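Local atomic coordinates of PA1221 (Pseudomonas aeruginosa, PDB entry 4DG9), a protein that belongs to the ANL superfamily and joins an AMP-binding enzyme domain to a phosphopantetheine-attachment domain in one chain. Residues A[196-201]-A[280-285]; A[303-308]-A[321-326]; A[190-195]-A[315-320]. All blocks are in the same frame, centred on the assembly; numbering follows the deposited sequence.

Contact 1 (A[196-201]-A[280-285]); sequences QSFLAF and QLLTGG. With DG9 (5'-({[(2R,3R)-3-amino-2-{[2-({N-[(2R)-2-hydroxy-3,3-dimethyl-4-{[oxido(oxo)phosphonio]oxy}butanoyl]-beta-alanyl}amino)ethyl]sulfanyl}-4-methylpentyl]sulfonyl}amino)-5'-deoxyadenosine), chain B.
A loop packed on one face of a sheet is the kind of contact made here: 196-201, which follows helix 186-193, lies over the side chains of strand 280-284 in the AMP-binding part of the chain. Gln280 grips the backbone of Ala200 with both ends of its amide. Its OE1 accepts from Ala200 N at 2.7 Å, in the carbonyl plane and on a lone pair, while its NE2 gives a bent bond to Ala200 O (3.1 Å, 150° at the hydrogen). The backbone N-H and C=O of Ala200 thus settle which way round the amide sits; Ser256 OG is a further partner of NE2. The chain is extended beyond CG (chi2 -175°), which carries the amide out to the loop. Leu199 CD1 rests against it, 3.3 Å from Gln280 CD. Strand 280-284 lies between 256-260 and 304-309 in a mixed five-stranded sheet, and the face bearing Gln280 and Leu282 receives the loop. There the two methyl groups of Leu282 part company: CD1 meets Leu199 CD1 at 3.8 Å, and CD2 meets Phe198 CE2 at 3.9 Å, approaching the ring obliquely. Farther along the chain, Gly285 N comes 3.1 Å from N7 of DG9, and Gly284 CA passes close to N6 of its adenine.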
# COMPACT_ATOMS: atom_id res chain seq x y z
N GLN A 196 20.06 -6.62 -7.42
CA GLN A 196 20.03 -5.77 -6.24
C GLN A 196 20.87 -6.35 -5.11
O GLN A 196 21.25 -7.52 -5.13
CB GLN A 196 18.58 -5.67 -5.75
CG GLN A 196 17.66 -4.95 -6.73
CD GLN A 196 18.03 -3.49 -6.87
OE1 GLN A 196 18.77 -2.95 -6.05
NE2 GLN A 196 17.52 -2.84 -7.91
N SER A 197 21.18 -5.50 -4.13
CA SER A 197 21.85 -5.95 -2.91
C SER A 197 21.04 -5.84 -1.63
O SER A 197 21.49 -6.28 -0.58
CB SER A 197 23.22 -5.30 -2.76
OG SER A 197 23.10 -3.91 -2.58
N PHE A 198 19.86 -5.23 -1.69
CA PHE A 198 19.18 -4.88 -0.45
C PHE A 198 18.37 -6.04 0.07
O PHE A 198 17.92 -6.06 1.21
CB PHE A 198 18.30 -3.64 -0.61
CG PHE A 198 17.17 -3.83 -1.56
CD1 PHE A 198 17.20 -3.27 -2.82
CD2 PHE A 198 16.05 -4.57 -1.19
CE1 PHE A 198 16.15 -3.43 -3.70
CE2 PHE A 198 14.99 -4.73 -2.07
CZ PHE A 198 15.04 -4.16 -3.32
N LEU A 199 18.19 -7.03 -0.80
CA LEU A 199 17.42 -8.20 -0.45
C LEU A 199 18.07 -9.30 -1.22
O LEU A 199 18.68 -9.04 -2.25
CB LEU A 199 15.96 -8.05 -0.91
CG LEU A 199 14.97 -9.10 -0.43
CD1 LEU A 199 14.74 -8.95 1.05
CD2 LEU A 199 13.66 -8.99 -1.17
N ALA A 200 17.96 -10.52 -0.73
CA ALA A 200 18.39 -11.65 -1.53
C ALA A 200 17.20 -12.21 -2.30
O ALA A 200 16.36 -12.91 -1.73
CB ALA A 200 18.97 -12.71 -0.64
N PHE A 201 17.17 -11.94 -3.60
CA PHE A 201 16.18 -12.53 -4.49
C PHE A 201 16.76 -13.82 -5.03
O PHE A 201 17.81 -13.82 -5.66
CB PHE A 201 15.91 -11.60 -5.67
CG PHE A 201 15.17 -10.35 -5.31
CD1 PHE A 201 13.78 -10.35 -5.21
CD2 PHE A 201 15.86 -9.15 -5.11
CE1 PHE A 201 13.08 -9.18 -4.90
CE2 PHE A 201 15.17 -7.95 -4.81
CZ PHE A 201 13.78 -7.97 -4.72
N GLN A 280 13.57 -12.73 5.58
CA GLN A 280 13.66 -11.37 5.06
C GLN A 280 12.36 -10.60 5.23
O GLN A 280 11.28 -11.04 4.83
CB GLN A 280 14.03 -11.40 3.58
CG GLN A 280 15.30 -12.13 3.28
CD GLN A 280 15.69 -12.02 1.82
OE1 GLN A 280 16.76 -11.52 1.49
NE2 GLN A 280 14.82 -12.49 0.94
N LEU A 281 12.49 -9.41 5.81
CA LEU A 281 11.34 -8.57 6.03
C LEU A 281 11.67 -7.14 5.61
O LEU A 281 12.70 -6.59 5.99
CB LEU A 281 10.91 -8.64 7.49
CG LEU A 281 9.90 -7.60 7.98
CD1 LEU A 281 8.65 -7.69 7.16
CD2 LEU A 281 9.59 -7.82 9.44
N LEU A 282 10.79 -6.56 4.79
CA LEU A 282 10.91 -5.16 4.43
C LEU A 282 9.71 -4.43 4.99
O LEU A 282 8.58 -4.96 5.05
CB LEU A 282 10.97 -4.96 2.91
CG LEU A 282 12.02 -5.76 2.13
CD1 LEU A 282 11.46 -7.12 1.75
CD2 LEU A 282 12.47 -5.02 0.89
N THR A 283 9.97 -3.21 5.42
CA THR A 283 8.90 -2.32 5.84
C THR A 283 9.29 -0.88 5.47
O THR A 283 10.41 -0.61 5.03
CB THR A 283 8.58 -2.48 7.34
OG1 THR A 283 7.52 -1.59 7.71
CG2 THR A 283 9.81 -2.19 8.20
N GLY A 284 8.37 0.05 5.66
CA GLY A 284 8.53 1.34 5.04
C GLY A 284 7.17 1.84 4.63
O GLY A 284 6.14 1.35 5.12
N GLY A 285 7.15 2.81 3.72
CA GLY A 285 5.90 3.41 3.28
C GLY A 285 5.57 4.62 4.12
O GLY A 285 4.72 5.43 3.75
C DG9 B . 4.47 3.37 -1.78
N DG9 B . 4.33 6.72 -0.77
S DG9 B . 3.59 6.03 -2.00
C1 DG9 B . 4.47 4.72 -2.50
N1 DG9 B . 10.36 6.31 5.40
O1 DG9 B . 7.50 9.95 -1.02
C2 DG9 B . 9.74 7.50 5.45
N2 DG9 B . 6.41 2.50 -3.02
O2 DG9 B . 6.88 10.63 1.56
C3 DG9 B . 5.64 7.29 -1.04
N3 DG9 B . 8.84 7.87 4.53
O3 DG9 B . -6.28 0.76 7.04
C4 DG9 B . 8.51 7.04 3.51
C5 DG9 B . 9.13 5.81 3.43
C6 DG9 B . 10.08 5.45 4.40
N6 DG9 B . 10.71 4.25 4.37
N7 DG9 B . 8.64 5.20 2.33
C8 DG9 B . 7.74 6.02 1.75
N9 DG9 B . 7.66 7.14 2.47
CA DG9 B . 5.95 2.97 -1.68
CB DG9 B . 6.37 1.94 -0.62
C1' DG9 B . 6.79 8.31 2.17
S1P DG9 B . 3.57 3.28 -0.25
C2' DG9 B . 7.54 9.36 1.37
P2A DG9 B . -7.04 -0.56 7.11
C2P DG9 B . 3.01 1.60 -0.20
O2P DG9 B . 2.22 5.75 -1.68
C3' DG9 B . 7.37 8.89 -0.06
C3P DG9 B . 1.60 1.39 -0.74
O3P DG9 B . 3.66 6.96 -3.09
C4' DG9 B . 5.95 8.35 -0.01
O4' DG9 B . 5.73 7.85 1.32
O4A DG9 B . -8.32 -0.70 6.32
N4P DG9 B . 0.62 1.43 0.33
C5P DG9 B . -0.12 0.39 0.69
O5P DG9 B . -0.02 -0.73 0.21
O6A DG9 B . -6.06 -1.77 6.65
C6P DG9 B . -1.14 0.66 1.77
C7P DG9 B . -0.77 -0.16 3.00
N8P DG9 B . -1.83 -0.19 3.99
C9P DG9 B . -2.80 -1.09 3.93
O9P DG9 B . -2.85 -1.95 3.07
CAP DG9 B . -3.87 -1.02 4.99
OAP DG9 B . -3.71 0.16 5.77
CBP DG9 B . -3.85 -2.24 5.92
CCP DG9 B . -4.74 -1.95 7.13
CDP DG9 B . -4.42 -3.40 5.13
CEP DG9 B . -2.43 -2.58 6.37
CG1 DG9 B . 6.22 0.50 -1.07
CG2 DG9 B . 7.81 2.20 -0.22

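Contact 2 (A[303-308]-A[321-326]); sequences LHLVNG and HVVTDD. With DG9 (5'-({[(2R,3R)-3-amino-2-{[2-({N-[(2R)-2-hydroxy-3,3-dimethyl-4-{[oxido(oxo)phosphonio]oxy}butanoyl]-beta-alanyl}amino)ethyl]sulfanyl}-4-methylpentyl]sulfonyl}amino)-5'-deoxyadenosine), chain B.
His304 brings CE1 of its imidazole against the isopropyl group of Val322, the two side chains meeting at about a right angle. This atom reaches Val322 CG1 and CG2 alike, at 3.6 Å each, so the ring carbon sits astride the fork of the valine. The neighbouring ring atom NE2 is hydrogen-bonded to Phe198 O, which holds the imidazole in place. Val306 and Val322 form an antiparallel non-hydrogen-bonded pair and share this face, with their CG2 methyls 4.3 Å apart. The next pair, Asn307 with His321, is hydrogen-bonded in both directions, and Val323 N adds a nearly straight bond to Leu305 O (3.0 Å, 177°). Past that point the backbones separate, and water 1 spans the gap by accepting from Leu305 N and donating to Val323 O at 2.6 Å. On the face of Asn307 and His321, the histidine NE2 bonds to Asp327 OD2. CG of Asn307 stands anti to the backbone N (chi1 -173°), presenting OD1 to N6 of DG9 at 2.8 Å; ND2 is held by Pro334 O, which settles the orientation of the amide. Gly308 O takes a second bond from the same N6, at 2.9 Å. Two acceptors thus read the exocyclic amine of the adenine from a beta hairpin, 304-309 with 319-322, consistent with an adenine pocket of an ANL-superfamily protein.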
# COMPACT_ATOMS: atom_id res chain seq x y z
N LEU A 303 17.08 -11.87 11.66
CA LEU A 303 16.21 -11.35 10.60
C LEU A 303 16.93 -10.29 9.76
O LEU A 303 17.57 -9.40 10.29
CB LEU A 303 14.94 -10.77 11.20
CG LEU A 303 13.88 -10.17 10.27
CD1 LEU A 303 13.26 -11.23 9.36
CD2 LEU A 303 12.81 -9.50 11.11
N HIS A 304 16.81 -10.41 8.45
CA HIS A 304 17.34 -9.40 7.55
C HIS A 304 16.20 -8.42 7.33
O HIS A 304 15.22 -8.72 6.63
CB HIS A 304 17.74 -10.07 6.23
CG HIS A 304 18.21 -9.11 5.18
ND1 HIS A 304 19.51 -8.66 5.10
CD2 HIS A 304 17.55 -8.53 4.14
CE1 HIS A 304 19.63 -7.84 4.07
NE2 HIS A 304 18.46 -7.75 3.47
N LEU A 305 16.33 -7.24 7.91
CA LEU A 305 15.24 -6.30 7.91
C LEU A 305 15.66 -5.09 7.09
O LEU A 305 16.80 -4.67 7.16
CB LEU A 305 14.87 -5.90 9.35
CG LEU A 305 13.70 -4.93 9.50
CD1 LEU A 305 12.36 -5.63 9.23
CD2 LEU A 305 13.68 -4.29 10.88
N VAL A 306 14.74 -4.57 6.28
CA VAL A 306 15.08 -3.49 5.36
C VAL A 306 14.04 -2.38 5.45
O VAL A 306 12.83 -2.64 5.50
CB VAL A 306 15.09 -4.00 3.90
CG1 VAL A 306 15.49 -2.89 2.93
CG2 VAL A 306 15.99 -5.22 3.77
N ASN A 307 14.53 -1.14 5.47
CA ASN A 307 13.66 0.02 5.32
C ASN A 307 13.63 0.42 3.85
O ASN A 307 14.63 0.91 3.30
CB ASN A 307 14.25 1.15 6.16
CG ASN A 307 13.36 2.34 6.22
OD1 ASN A 307 12.23 2.29 5.77
ND2 ASN A 307 13.87 3.44 6.79
N GLY A 308 12.51 0.15 3.18
CA GLY A 308 12.32 0.58 1.81
C GLY A 308 11.66 1.94 1.70
O GLY A 308 10.64 2.19 2.34
N HIS A 321 17.52 0.58 2.90
CA HIS A 321 18.58 0.47 3.89
C HIS A 321 18.42 -0.80 4.70
O HIS A 321 17.38 -1.04 5.29
CB HIS A 321 18.54 1.68 4.83
CG HIS A 321 19.50 1.60 5.97
ND1 HIS A 321 20.86 1.60 5.81
CD2 HIS A 321 19.28 1.53 7.31
CE1 HIS A 321 21.45 1.53 6.99
NE2 HIS A 321 20.52 1.49 7.92
N VAL A 322 19.47 -1.62 4.72
CA VAL A 322 19.48 -2.79 5.57
C VAL A 322 19.79 -2.33 6.98
O VAL A 322 20.78 -1.63 7.19
CB VAL A 322 20.52 -3.82 5.11
CG1 VAL A 322 20.60 -5.00 6.07
CG2 VAL A 322 20.17 -4.30 3.72
N VAL A 323 18.95 -2.71 7.93
CA VAL A 323 19.05 -2.23 9.30
C VAL A 323 20.16 -2.94 10.08
O VAL A 323 20.34 -4.14 9.93
CB VAL A 323 17.72 -2.38 10.02
CG1 VAL A 323 17.82 -1.81 11.44
CG2 VAL A 323 16.61 -1.69 9.21
N THR A 324 20.89 -2.18 10.90
CA THR A 324 21.99 -2.70 11.73
C THR A 324 21.75 -2.40 13.20
O THR A 324 20.94 -1.54 13.54
CB THR A 324 23.33 -2.04 11.38
OG1 THR A 324 23.35 -0.70 11.89
CG2 THR A 324 23.56 -2.01 9.89
N ASP A 325 22.48 -3.10 14.07
CA ASP A 325 22.46 -2.85 15.52
C ASP A 325 22.61 -1.38 15.85
O ASP A 325 21.84 -0.81 16.62
CB ASP A 325 23.60 -3.59 16.21
CG ASP A 325 23.46 -5.10 16.13
OD1 ASP A 325 22.34 -5.58 15.86
OD2 ASP A 325 24.49 -5.79 16.35
N ASP A 326 23.64 -0.76 15.26
CA ASP A 326 23.95 0.64 15.53
C ASP A 326 22.78 1.56 15.22
O ASP A 326 22.62 2.60 15.86
CB ASP A 326 25.17 1.08 14.73
CG ASP A 326 26.38 0.19 14.97
OD1 ASP A 326 27.01 0.31 16.04
OD2 ASP A 326 26.68 -0.64 14.08
C DG9 B . 4.47 3.37 -1.78
N DG9 B . 4.33 6.72 -0.77
S DG9 B . 3.59 6.03 -2.00
C1 DG9 B . 4.47 4.72 -2.50
N1 DG9 B . 10.36 6.31 5.40
O1 DG9 B . 7.50 9.95 -1.02
C2 DG9 B . 9.74 7.50 5.45
N2 DG9 B . 6.41 2.50 -3.02
O2 DG9 B . 6.88 10.63 1.56
C3 DG9 B . 5.64 7.29 -1.04
N3 DG9 B . 8.84 7.87 4.53
O3 DG9 B . -6.28 0.76 7.04
C4 DG9 B . 8.51 7.04 3.51
C5 DG9 B . 9.13 5.81 3.43
C6 DG9 B . 10.08 5.45 4.40
N6 DG9 B . 10.71 4.25 4.37
N7 DG9 B . 8.64 5.20 2.33
C8 DG9 B . 7.74 6.02 1.75
N9 DG9 B . 7.66 7.14 2.47
CA DG9 B . 5.95 2.97 -1.68
CB DG9 B . 6.37 1.94 -0.62
C1' DG9 B . 6.79 8.31 2.17
S1P DG9 B . 3.57 3.28 -0.25
C2' DG9 B . 7.54 9.36 1.37
P2A DG9 B . -7.04 -0.56 7.11
C2P DG9 B . 3.01 1.60 -0.20
O2P DG9 B . 2.22 5.75 -1.68
C3' DG9 B . 7.37 8.89 -0.06
C3P DG9 B . 1.60 1.39 -0.74
O3P DG9 B . 3.66 6.96 -3.09
C4' DG9 B . 5.95 8.35 -0.01
O4' DG9 B . 5.73 7.85 1.32
O4A DG9 B . -8.32 -0.70 6.32
N4P DG9 B . 0.62 1.43 0.33
C5P DG9 B . -0.12 0.39 0.69
O5P DG9 B . -0.02 -0.73 0.21
O6A DG9 B . -6.06 -1.77 6.65
C6P DG9 B . -1.14 0.66 1.77
C7P DG9 B . -0.77 -0.16 3.00
N8P DG9 B . -1.83 -0.19 3.99
C9P DG9 B . -2.80 -1.09 3.93
O9P DG9 B . -2.85 -1.95 3.07
CAP DG9 B . -3.87 -1.02 4.99
OAP DG9 B . -3.71 0.16 5.77
CBP DG9 B . -3.85 -2.24 5.92
CCP DG9 B . -4.74 -1.95 7.13
CDP DG9 B . -4.42 -3.40 5.13
CEP DG9 B . -2.43 -2.58 6.37
CG1 DG9 B . 6.22 0.50 -1.07
CG2 DG9 B . 7.81 2.20 -0.22
O HOH W 1 18.79 -6.18 9.40

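Contact 3 (A[190-195]-A[315-320]); sequences TRLCLG and TTFTCC. With DG9 (5'-({[(2R,3R)-3-amino-2-{[2-({N-[(2R)-2-hydroxy-3,3-dimethyl-4-{[oxido(oxo)phosphonio]oxy}butanoyl]-beta-alanyl}amino)ethyl]sulfanyl}-4-methylpentyl]sulfonyl}amino)-5'-deoxyadenosine), chain B.
Leu192 reaches from helix 186-193 to the segment 315-320 and divides its two methyl groups between neighbouring residues. CD2 meets Thr316 CB at 3.6 Å and lies almost as near to OG1 and CG2, the two side chains crossing at about a right angle. CD1 approaches the ring of Phe317 obliquely, 3.7 Å from CD2 of that ring. With CG anti to the backbone N (chi1 171°), the leucine fork is carried off the helix toward these partners. Arg191, one residue earlier, sends its guanidinium past Thr315, the two side chains running in opposite directions. NH2 has Thr315 O at its edge, near the guanidinium plane, 2.6 Å away, and NH1 lies 3.4 Å from Phe317 O. Around this first shell, the guanidinium is set by hydrogen bonds from NH1 to Thr342 OG1 and from NH2 to Asn314 O.

Phe317 is enclosed on both faces. Thr316 CG2 stands 3.9 Å above the ring centre, and Cys320 SG sits over the opposite face toward the rim. The ring edge points to a branch methyl of DG9, with CE1 4.0 Å from ligand CG2. Segment 315-320 leads into strand 319-322, the returning arm of the hairpin begun by 304-309; a classic beta bulge there sets Thr318 and Cys319 together opposite the single residue Tyr309. Just ahead of it, the backbone of Thr316 borders the ligand pocket, and its O accepts a 2.8 Å hydrogen bond from the amine N2 of DG9.

In the next layer, Asp216 accepts from Thr316 N through OD1 and is also hydrogen-bonded to DG9 through OD2, linking the peptide to the ligand by a second route. Helix 217-226 packs against the same group, with Thr219 touching Leu192 and Thr316, and Leu220 touching Phe317. Thr315 OG1 is held by Gly369 O.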
# COMPACT_ATOMS: atom_id res chain seq x y z
N THR A 190 11.56 -4.94 -13.68
CA THR A 190 12.76 -5.77 -13.78
C THR A 190 13.97 -5.08 -13.16
O THR A 190 14.87 -5.73 -12.65
CB THR A 190 13.04 -6.20 -15.22
OG1 THR A 190 13.25 -5.03 -16.02
CG2 THR A 190 11.87 -7.03 -15.77
N ARG A 191 14.00 -3.75 -13.19
CA ARG A 191 15.01 -3.03 -12.43
C ARG A 191 14.83 -3.36 -10.95
O ARG A 191 15.77 -3.72 -10.25
CB ARG A 191 14.86 -1.52 -12.59
CG ARG A 191 15.66 -0.80 -11.49
CD ARG A 191 15.06 0.50 -10.97
NE ARG A 191 13.78 0.29 -10.34
CZ ARG A 191 13.16 1.20 -9.59
NH1 ARG A 191 13.73 2.37 -9.36
NH2 ARG A 191 11.97 0.92 -9.07
N LEU A 192 13.60 -3.22 -10.46
CA LEU A 192 13.38 -3.42 -9.04
C LEU A 192 13.86 -4.81 -8.60
O LEU A 192 14.42 -4.96 -7.52
CB LEU A 192 11.90 -3.25 -8.72
CG LEU A 192 11.48 -3.65 -7.32
CD1 LEU A 192 12.12 -2.70 -6.32
CD2 LEU A 192 9.96 -3.62 -7.22
N CYS A 193 13.65 -5.81 -9.45
CA CYS A 193 13.80 -7.21 -9.03
C CYS A 193 15.11 -7.93 -9.37
O CYS A 193 15.34 -9.05 -8.90
CB CYS A 193 12.61 -8.04 -9.56
SG CYS A 193 11.01 -7.44 -9.01
N LEU A 194 15.98 -7.30 -10.16
CA LEU A 194 17.22 -7.96 -10.59
C LEU A 194 18.48 -7.21 -10.15
O LEU A 194 18.47 -5.99 -10.01
CB LEU A 194 17.23 -8.17 -12.12
CG LEU A 194 15.96 -8.85 -12.63
CD1 LEU A 194 15.93 -8.97 -14.17
CD2 LEU A 194 15.76 -10.20 -11.94
N GLY A 195 19.56 -7.95 -9.92
CA GLY A 195 20.85 -7.32 -9.63
C GLY A 195 20.92 -6.39 -8.42
O GLY A 195 21.76 -5.49 -8.38
N THR A 315 8.37 3.82 -9.06
CA THR A 315 8.19 2.37 -9.04
C THR A 315 8.64 1.61 -7.78
O THR A 315 9.69 0.96 -7.79
CB THR A 315 8.83 1.70 -10.27
OG1 THR A 315 8.33 2.32 -11.46
CG2 THR A 315 8.51 0.22 -10.30
N THR A 316 7.82 1.63 -6.73
CA THR A 316 8.17 0.84 -5.54
C THR A 316 9.32 1.43 -4.73
O THR A 316 9.06 2.09 -3.73
CB THR A 316 8.40 -0.63 -5.89
OG1 THR A 316 7.31 -1.09 -6.70
CG2 THR A 316 8.49 -1.48 -4.62
N PHE A 317 10.56 1.03 -5.00
CA PHE A 317 11.69 1.59 -4.24
C PHE A 317 12.53 2.65 -4.95
O PHE A 317 12.72 2.62 -6.16
CB PHE A 317 12.59 0.46 -3.75
CG PHE A 317 11.93 -0.44 -2.77
CD1 PHE A 317 10.95 0.05 -1.92
CD2 PHE A 317 12.26 -1.78 -2.69
CE1 PHE A 317 10.33 -0.76 -1.02
CE2 PHE A 317 11.64 -2.60 -1.78
CZ PHE A 317 10.68 -2.08 -0.94
N THR A 318 13.01 3.61 -4.16
CA THR A 318 14.02 4.58 -4.60
C THR A 318 15.30 4.31 -3.81
O THR A 318 16.36 4.06 -4.39
CB THR A 318 13.55 6.04 -4.39
OG1 THR A 318 12.39 6.29 -5.19
CG2 THR A 318 14.66 7.02 -4.78
N CYS A 319 15.18 4.39 -2.49
CA CYS A 319 16.26 3.99 -1.60
C CYS A 319 15.82 2.87 -0.66
O CYS A 319 14.65 2.78 -0.27
CB CYS A 319 16.72 5.19 -0.78
SG CYS A 319 17.08 6.63 -1.79
N CYS A 320 16.79 2.04 -0.29
CA CYS A 320 16.57 1.01 0.72
C CYS A 320 17.76 0.96 1.65
O CYS A 320 18.89 1.26 1.23
CB CYS A 320 16.42 -0.37 0.07
SG CYS A 320 14.90 -0.63 -0.84
C DG9 B . 4.47 3.37 -1.78
N DG9 B . 4.33 6.72 -0.77
S DG9 B . 3.59 6.03 -2.00
C1 DG9 B . 4.47 4.72 -2.50
N1 DG9 B . 10.36 6.31 5.40
O1 DG9 B . 7.50 9.95 -1.02
C2 DG9 B . 9.74 7.50 5.45
N2 DG9 B . 6.41 2.50 -3.02
O2 DG9 B . 6.88 10.63 1.56
C3 DG9 B . 5.64 7.29 -1.04
N3 DG9 B . 8.84 7.87 4.53
O3 DG9 B . -6.28 0.76 7.04
C4 DG9 B . 8.51 7.04 3.51
C5 DG9 B . 9.13 5.81 3.43
C6 DG9 B . 10.08 5.45 4.40
N6 DG9 B . 10.71 4.25 4.37
N7 DG9 B . 8.64 5.20 2.33
C8 DG9 B . 7.74 6.02 1.75
N9 DG9 B . 7.66 7.14 2.47
CA DG9 B . 5.95 2.97 -1.68
CB DG9 B . 6.37 1.94 -0.62
C1' DG9 B . 6.79 8.31 2.17
S1P DG9 B . 3.57 3.28 -0.25
C2' DG9 B . 7.54 9.36 1.37
P2A DG9 B . -7.04 -0.56 7.11
C2P DG9 B . 3.01 1.60 -0.20
O2P DG9 B . 2.22 5.75 -1.68
C3' DG9 B . 7.37 8.89 -0.06
C3P DG9 B . 1.60 1.39 -0.74
O3P DG9 B . 3.66 6.96 -3.09
C4' DG9 B . 5.95 8.35 -0.01
O4' DG9 B . 5.73 7.85 1.32
O4A DG9 B . -8.32 -0.70 6.32
N4P DG9 B . 0.62 1.43 0.33
C5P DG9 B . -0.12 0.39 0.69
O5P DG9 B . -0.02 -0.73 0.21
O6A DG9 B . -6.06 -1.77 6.65
C6P DG9 B . -1.14 0.66 1.77
C7P DG9 B . -0.77 -0.16 3.00
N8P DG9 B . -1.83 -0.19 3.99
C9P DG9 B . -2.80 -1.09 3.93
O9P DG9 B . -2.85 -1.95 3.07
CAP DG9 B . -3.87 -1.02 4.99
OAP DG9 B . -3.71 0.16 5.77
CBP DG9 B . -3.85 -2.24 5.92
CCP DG9 B . -4.74 -1.95 7.13
CDP DG9 B . -4.42 -3.40 5.13
CEP DG9 B . -2.43 -2.58 6.37
CG1 DG9 B . 6.22 0.50 -1.07
CG2 DG9 B . 7.81 2.20 -0.22

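In the fold
From the N terminus, helix 186-193 supplies the first half of contact 3, and the loop directly after it supplies the first half of contact 1. Contact 1 closes when the chain reaches strand 280-284, so its loop is nested inside the longer one that contact 3 closes at 315-320. Contact 2 opens on the neighbouring strand 304-309, in series with contact 1, and closes the short hairpin at 321-326. It crosses contact 3, because 315-320 falls between its two segments. All three reach the same five-stranded sheet: contact 1 sets the trailing loop on it, contact 3 holds the helix to the loop leading into strand 319-322, contact 2 pairs two strands, and each touches DG9.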